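Local coordinates for putative aldehyde dehydrogenase AldY (Bacillus subtilis, PDB 4DNG), which probably oxidises aldehydes to carboxylates with NAD+ and may help protect the cell against stress from ethanol and related compounds, at residues 39-50 with 207-218. Residues are numbered along the deposited sequence; the frame is centred on the assembly and turned at random.
Sequences SLATGKQLEDAF and MLTDVKEIGDGM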
ATOM      1  N   SER A  39     -14.109 -31.664  -5.961  1.00 67.03           N
ATOM      2  CA  SER A  39     -13.860 -31.364  -7.366  1.00 69.11           C
ATOM      3  C   SER A  39     -13.296 -29.952  -7.487  1.00 76.17           C
ATOM      4  O   SER A  39     -13.773 -29.018  -6.824  1.00 78.86           O
ATOM      5  CB  SER A  39     -15.152 -31.466  -8.163  1.00 65.84           C
ATOM      6  OG  SER A  39     -16.053 -30.466  -7.740  1.00 65.76           O
ATOM      7  N   LEU A  40     -12.295 -29.811  -8.352  1.00 70.13           N
ATOM      8  CA  LEU A  40     -11.522 -28.587  -8.484  1.00 64.21           C
ATOM      9  C   LEU A  40     -12.146 -27.670  -9.523  1.00 66.26           C
ATOM     10  O   LEU A  40     -12.392 -28.078 -10.654  1.00 67.11           O
ATOM     11  CB  LEU A  40     -10.086 -28.937  -8.880  1.00 59.02           C
ATOM     12  CG  LEU A  40      -9.405 -29.851  -7.860  1.00 57.50           C
ATOM     13  CD1 LEU A  40      -7.969 -30.182  -8.259  1.00 54.17           C
ATOM     14  CD2 LEU A  40      -9.463 -29.186  -6.489  1.00 56.21           C
ATOM     15  N   ALA A  41     -12.395 -26.427  -9.140  1.00 61.32           N
ATOM     16  CA  ALA A  41     -13.002 -25.453 -10.038  1.00 63.59           C
ATOM     17  C   ALA A  41     -11.967 -24.947 -11.050  1.00 69.72           C
ATOM     18  O   ALA A  41     -10.761 -25.083 -10.827  1.00 72.25           O
ATOM     19  CB  ALA A  41     -13.571 -24.305  -9.231  1.00 61.85           C
ATOM     20  N   THR A  42     -12.429 -24.354 -12.151  1.00 70.92           N
ATOM     21  CA  THR A  42     -11.525 -23.993 -13.253  1.00 74.14           C
ATOM     22  C   THR A  42     -11.227 -22.524 -13.308  1.00 67.64           C
ATOM     23  O   THR A  42     -11.977 -21.702 -12.746  1.00 67.46           O
ATOM     24  CB  THR A  42     -12.139 -24.288 -14.631  1.00 75.81           C
ATOM     25  OG1 THR A  42     -13.195 -23.354 -14.875  1.00 78.78           O
ATOM     26  CG2 THR A  42     -12.675 -25.694 -14.695  1.00 78.12           C
ATOM     27  N   GLY A  43     -10.159 -22.195 -14.036  1.00 59.12           N
ATOM     28  CA  GLY A  43      -9.905 -20.808 -14.449  1.00 56.40           C
ATOM     29  C   GLY A  43     -11.156 -20.047 -14.874  1.00 59.46           C
ATOM     30  O   GLY A  43     -11.435 -18.961 -14.352  1.00 62.01           O
ATOM     31  N   LYS A  44     -11.936 -20.627 -15.792  1.00 63.71           N
ATOM     32  CA  LYS A  44     -13.146 -19.978 -16.263  1.00 69.61           C
ATOM     33  C   LYS A  44     -14.114 -19.700 -15.101  1.00 72.20           C
ATOM     34  O   LYS A  44     -14.600 -18.577 -14.960  1.00 72.51           O
ATOM     35  CB  LYS A  44     -13.808 -20.805 -17.369  1.00 86.49           C
ATOM     36  CG  LYS A  44     -14.572 -19.981 -18.400  1.00 93.80           C
ATOM     37  CD  LYS A  44     -16.012 -19.733 -17.985  1.00 99.24           C
ATOM     38  CE  LYS A  44     -16.677 -18.706 -18.888  1.00102.44           C
ATOM     39  NZ  LYS A  44     -18.124 -18.585 -18.552  1.00101.19           N
ATOM     40  N   GLN A  45     -14.363 -20.708 -14.261  1.00 70.04           N
ATOM     41  CA  GLN A  45     -15.228 -20.563 -13.075  1.00 69.00           C
ATOM     42  C   GLN A  45     -14.797 -19.410 -12.132  1.00 67.65           C
ATOM     43  O   GLN A  45     -15.644 -18.677 -11.587  1.00 61.83           O
ATOM     44  CB  GLN A  45     -15.285 -21.884 -12.298  1.00 68.31           C
ATOM     45  CG  GLN A  45     -16.111 -22.976 -12.962  1.00 69.16           C
ATOM     46  CD  GLN A  45     -16.190 -24.239 -12.130  1.00 68.58           C
ATOM     47  OE1 GLN A  45     -15.261 -25.046 -12.116  1.00 76.78           O
ATOM     48  NE2 GLN A  45     -17.311 -24.426 -11.444  1.00 63.11           N
ATOM     49  N   LEU A  46     -13.484 -19.265 -11.946  1.00 63.95           N
ATOM     50  CA  LEU A  46     -12.926 -18.173 -11.131  1.00 68.30           C
ATOM     51  C   LEU A  46     -13.259 -16.831 -11.749  1.00 69.30           C
ATOM     52  O   LEU A  46     -13.751 -15.938 -11.062  1.00 72.93           O
ATOM     53  CB  LEU A  46     -11.405 -18.323 -10.935  1.00 67.14           C
ATOM     54  CG  LEU A  46     -10.621 -17.327 -10.067  1.00 61.11           C
ATOM     55  CD1 LEU A  46     -11.110 -17.312  -8.626  1.00 64.37           C
ATOM     56  CD2 LEU A  46      -9.123 -17.619 -10.131  1.00 53.20           C
ATOM     57  N   GLU A  47     -13.012 -16.698 -13.050  1.00 71.10           N
ATOM     58  CA  GLU A  47     -13.404 -15.476 -13.763  1.00 67.14           C
ATOM     59  C   GLU A  47     -14.907 -15.194 -13.660  1.00 64.35           C
ATOM     60  O   GLU A  47     -15.278 -14.057 -13.410  1.00 69.57           O
ATOM     61  CB  GLU A  47     -12.930 -15.478 -15.209  1.00 63.92           C
ATOM     62  CG  GLU A  47     -11.418 -15.495 -15.362  1.00 70.20           C
ATOM     63  CD  GLU A  47     -10.955 -16.261 -16.595  1.00 85.80           C
ATOM     64  OE1 GLU A  47     -11.755 -17.036 -17.158  1.00101.18           O
ATOM     65  OE2 GLU A  47      -9.788 -16.112 -17.006  1.00 84.11           O
ATOM     66  N   ASP A  48     -15.771 -16.201 -13.825  1.00 62.16           N
ATOM     67  CA  ASP A  48     -17.202 -15.983 -13.540  1.00 66.93           C
ATOM     68  C   ASP A  48     -17.390 -15.385 -12.132  1.00 69.38           C
ATOM     69  O   ASP A  48     -18.091 -14.380 -11.956  1.00 70.54           O
ATOM     70  CB  ASP A  48     -18.016 -17.272 -13.647  1.00 74.38           C
ATOM     71  CG  ASP A  48     -18.095 -17.818 -15.062  1.00 87.54           C
ATOM     72  OD1 ASP A  48     -17.714 -17.116 -16.026  1.00 89.63           O
ATOM     73  OD2 ASP A  48     -18.550 -18.974 -15.195  1.00 96.89           O
ATOM     74  N   ALA A  49     -16.731 -15.997 -11.147  1.00 63.67           N
ATOM     75  CA  ALA A  49     -16.853 -15.620  -9.745  1.00 60.35           C
ATOM     76  C   ALA A  49     -16.441 -14.176  -9.479  1.00 62.87           C
ATOM     77  O   ALA A  49     -17.157 -13.441  -8.796  1.00 69.52           O
ATOM     78  CB  ALA A  49     -16.056 -16.579  -8.882  1.00 56.55           C
ATOM     79  N   PHE A  50     -15.295 -13.763 -10.013  1.00 58.87           N
ATOM     80  CA  PHE A  50     -14.931 -12.350  -9.978  1.00 61.76           C
ATOM     81  C   PHE A  50     -15.992 -11.443 -10.646  1.00 63.21           C
ATOM     82  O   PHE A  50     -16.375 -10.425 -10.071  1.00 63.39           O
ATOM     83  CB  PHE A  50     -13.536 -12.131 -10.573  1.00 60.73           C
ATOM     84  CG  PHE A  50     -12.415 -12.378  -9.588  1.00 54.54           C
ATOM     85  CD1 PHE A  50     -12.356 -11.666  -8.392  1.00 50.71           C
ATOM     86  CD2 PHE A  50     -11.422 -13.327  -9.851  1.00 52.11           C
ATOM     87  CE1 PHE A  50     -11.331 -11.875  -7.476  1.00 54.18           C
ATOM     88  CE2 PHE A  50     -10.405 -13.549  -8.930  1.00 53.37           C
ATOM     89  CZ  PHE A  50     -10.352 -12.815  -7.737  1.00 51.36           C
ATOM     90  N   MET A 207     -13.853 -20.527  -3.478  1.00 53.52           N
ATOM     91  CA  MET A 207     -13.321 -21.352  -4.547  1.00 51.55           C
ATOM     92  C   MET A 207     -12.564 -22.560  -4.043  1.00 58.83           C
ATOM     93  O   MET A 207     -11.584 -22.431  -3.298  1.00 59.55           O
ATOM     94  CB  MET A 207     -12.356 -20.518  -5.372  1.00 49.72           C
ATOM     95  CG  MET A 207     -13.025 -19.247  -5.872  1.00 53.23           C
ATOM     96  SD  MET A 207     -14.324 -19.687  -7.049  1.00 62.19           S
ATOM     97  CE  MET A 207     -15.330 -18.241  -6.798  1.00 60.52           C
ATOM     98  N   LEU A 208     -13.028 -23.736  -4.446  1.00 60.49           N
ATOM     99  CA  LEU A 208     -12.310 -24.974  -4.174  1.00 60.34           C
ATOM    100  C   LEU A 208     -11.559 -25.357  -5.429  1.00 56.04           C
ATOM    101  O   LEU A 208     -12.145 -25.753  -6.431  1.00 62.92           O
ATOM    102  CB  LEU A 208     -13.272 -26.078  -3.734  1.00 59.73           C
ATOM    103  CG  LEU A 208     -13.388 -26.212  -2.220  1.00 63.99           C
ATOM    104  CD1 LEU A 208     -13.796 -24.898  -1.581  1.00 66.51           C
ATOM    105  CD2 LEU A 208     -14.373 -27.316  -1.850  1.00 61.58           C
ATOM    106  N   THR A 209     -10.258 -25.192  -5.387  1.00 54.42           N
ATOM    107  CA  THR A 209      -9.462 -25.353  -6.566  1.00 54.55           C
ATOM    108  C   THR A 209      -8.009 -25.449  -6.186  1.00 51.56           C
ATOM    109  O   THR A 209      -7.679 -25.586  -5.015  1.00 54.12           O
ATOM    110  CB  THR A 209      -9.711 -24.200  -7.555  1.00 58.89           C
ATOM    111  OG1 THR A 209      -8.935 -24.418  -8.737  1.00 65.47           O
ATOM    112  CG2 THR A 209      -9.349 -22.863  -6.913  1.00 56.91           C
ATOM    113  N   ASP A 210      -7.128 -25.412  -7.175  1.00 55.93           N
ATOM    114  CA  ASP A 210      -5.705 -25.417  -6.874  1.00 53.77           C
ATOM    115  C   ASP A 210      -4.988 -24.586  -7.916  1.00 57.48           C
ATOM    116  O   ASP A 210      -5.577 -24.155  -8.915  1.00 58.27           O
ATOM    117  CB  ASP A 210      -5.143 -26.857  -6.724  1.00 52.44           C
ATOM    118  CG  ASP A 210      -5.115 -27.640  -8.037  1.00 64.77           C
ATOM    119  OD1 ASP A 210      -5.630 -27.130  -9.052  1.00 72.67           O
ATOM    120  OD2 ASP A 210      -4.569 -28.774  -8.065  1.00 70.60           O
ATOM    121  N   VAL A 211      -3.728 -24.306  -7.657  1.00 64.68           N
ATOM    122  CA  VAL A 211      -2.972 -23.461  -8.559  1.00 66.01           C
ATOM    123  C   VAL A 211      -2.781 -24.152  -9.910  1.00 63.33           C
ATOM    124  O   VAL A 211      -2.738 -23.507 -10.963  1.00 63.23           O
ATOM    125  CB  VAL A 211      -1.685 -22.985  -7.883  1.00 62.42           C
ATOM    126  CG1 VAL A 211      -0.751 -22.379  -8.893  1.00 56.81           C
ATOM    127  CG2 VAL A 211      -2.045 -21.973  -6.778  1.00 56.41           C
ATOM    128  N   LYS A 212      -2.742 -25.478  -9.883  1.00 57.88           N
ATOM    129  CA  LYS A 212      -2.702 -26.249 -11.110  1.00 60.16           C
ATOM    130  C   LYS A 212      -3.885 -25.876 -12.048  1.00 61.69           C
ATOM    131  O   LYS A 212      -3.734 -25.830 -13.263  1.00 60.42           O
ATOM    132  CB  LYS A 212      -2.701 -27.730 -10.786  1.00 59.69           C
ATOM    133  CG  LYS A 212      -1.373 -28.207 -10.236  1.00 63.87           C
ATOM    134  CD  LYS A 212      -1.445 -29.654  -9.792  1.00 69.08           C
ATOM    135  CE  LYS A 212      -0.065 -30.188  -9.438  1.00 71.91           C
ATOM    136  NZ  LYS A 212      -0.092 -31.639  -9.073  1.00 70.16           N
ATOM    137  N   GLU A 213      -5.057 -25.610 -11.485  1.00 58.97           N
ATOM    138  CA  GLU A 213      -6.163 -25.120 -12.293  1.00 59.62           C
ATOM    139  C   GLU A 213      -6.005 -23.641 -12.632  1.00 57.71           C
ATOM    140  O   GLU A 213      -6.217 -23.232 -13.758  1.00 55.96           O
ATOM    141  CB  GLU A 213      -7.505 -25.366 -11.611  1.00 57.34           C
ATOM    142  CG  GLU A 213      -8.024 -26.787 -11.754  1.00 67.83           C
ATOM    143  CD  GLU A 213      -8.016 -27.304 -13.183  1.00 75.25           C
ATOM    144  OE1 GLU A 213      -8.610 -26.639 -14.053  1.00 77.40           O
ATOM    145  OE2 GLU A 213      -7.436 -28.391 -13.430  1.00 77.55           O
ATOM    146  N   ILE A 214      -5.565 -22.859 -11.667  1.00 63.04           N
ATOM    147  CA  ILE A 214      -5.863 -21.451 -11.672  1.00 60.02           C
ATOM    148  C   ILE A 214      -4.676 -20.541 -11.926  1.00 59.19           C
ATOM    149  O   ILE A 214      -4.842 -19.375 -12.224  1.00 63.52           O
ATOM    150  CB  ILE A 214      -6.726 -21.173 -10.416  1.00 62.30           C
ATOM    151  CG1 ILE A 214      -8.171 -20.974 -10.879  1.00 58.59           C
ATOM    152  CG2 ILE A 214      -6.140 -20.155  -9.413  1.00 53.03           C
ATOM    153  CD1 ILE A 214      -9.201 -21.206  -9.804  1.00 70.37           C
ATOM    154  N   GLY A 215      -3.470 -21.089 -11.881  1.00 62.19           N
ATOM    155  CA  GLY A 215      -2.283 -20.280 -12.088  1.00 58.83           C
ATOM    156  C   GLY A 215      -2.452 -19.046 -11.230  1.00 61.78           C
ATOM    157  O   GLY A 215      -2.924 -19.149 -10.094  1.00 59.36           O
ATOM    158  N   ASP A 216      -2.119 -17.880 -11.785  1.00 59.65           N
ATOM    159  CA  ASP A 216      -2.125 -16.640 -11.020  1.00 59.02           C
ATOM    160  C   ASP A 216      -3.520 -15.972 -10.997  1.00 61.66           C
ATOM    161  O   ASP A 216      -3.678 -14.872 -10.458  1.00 57.41           O
ATOM    162  CB  ASP A 216      -1.037 -15.683 -11.534  1.00 61.32           C
ATOM    163  CG  ASP A 216       0.377 -16.170 -11.213  1.00 65.78           C
ATOM    164  OD1 ASP A 216       0.573 -16.751 -10.113  1.00 58.55           O
ATOM    165  OD2 ASP A 216       1.289 -15.973 -12.064  1.00 61.41           O
ATOM    166  N   GLY A 217      -4.526 -16.653 -11.559  1.00 57.77           N
ATOM    167  CA  GLY A 217      -5.935 -16.212 -11.525  1.00 52.00           C
ATOM    168  C   GLY A 217      -6.457 -15.352 -10.367  1.00 60.56           C
ATOM    169  O   GLY A 217      -7.291 -14.475 -10.584  1.00 64.14           O
ATOM    170  N   MET A 218      -5.981 -15.581  -9.138  1.00 57.67           N
ATOM    171  CA  MET A 218      -6.390 -14.762  -8.001  1.00 55.01           C
ATOM    172  C   MET A 218      -5.700 -13.386  -8.019  1.00 60.21           C
ATOM    173  O   MET A 218      -6.094 -12.474  -7.276  1.00 55.35           O
ATOM    174  CB  MET A 218      -6.080 -15.494  -6.690  1.00 58.29           C
ATOM    175  CG  MET A 218      -6.894 -16.771  -6.458  1.00 55.56           C
ATOM    176  SD  MET A 218      -8.632 -16.410  -6.144  1.00 57.54           S
ATOM    177  CE  MET A 218      -8.604 -15.577  -4.581  1.00 54.56           C
TER
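Leu208 O takes the backbone N-H of Ala41 in its carbonyl plane at 2.8 Å, N to O, a nearly straight bond (166°). Ala41 answers through its own carbonyl: with its hydroxyl anti to the backbone N (chi1 -178°), Thr209 donates from OG1 to Ala41 O at 2.9 Å, tilted from the carbonyl plane. CB and CG of Glu213 lie against the same oxygen. Leu40 drapes over the other loop, CD2 on Thr209 CA and CD1 3.7 Å from Asp210 OD2. Asp210 OD1 caps helix 211-214 by accepting from Glu213 N, which comes from above the carboxylate plane; the same oxygen is salt-bridged to Arg22, which also bridges to Glu213 OE2. Replacing Asp210 by an alanine removes the carboxylate, and would probably leave Glu213 N without its side-chain cap and Arg22 with one carboxylate partner fewer. Deeper in, Leu46 forks: CD2 packs against Ile214 CG1 and the carbonyl carbon of Gly217, while CD1 lies 3.6 Å from Met218 SD. That sulfur also makes an oblique Met-aromatic contact with Phe50. The capping box of Thr42 and Gln45 starts helix 43-60, which packs here over the parallel strands 173-177 and 135-150 of the Rossmann-like NAD-binding domain of aldehyde dehydrogenases.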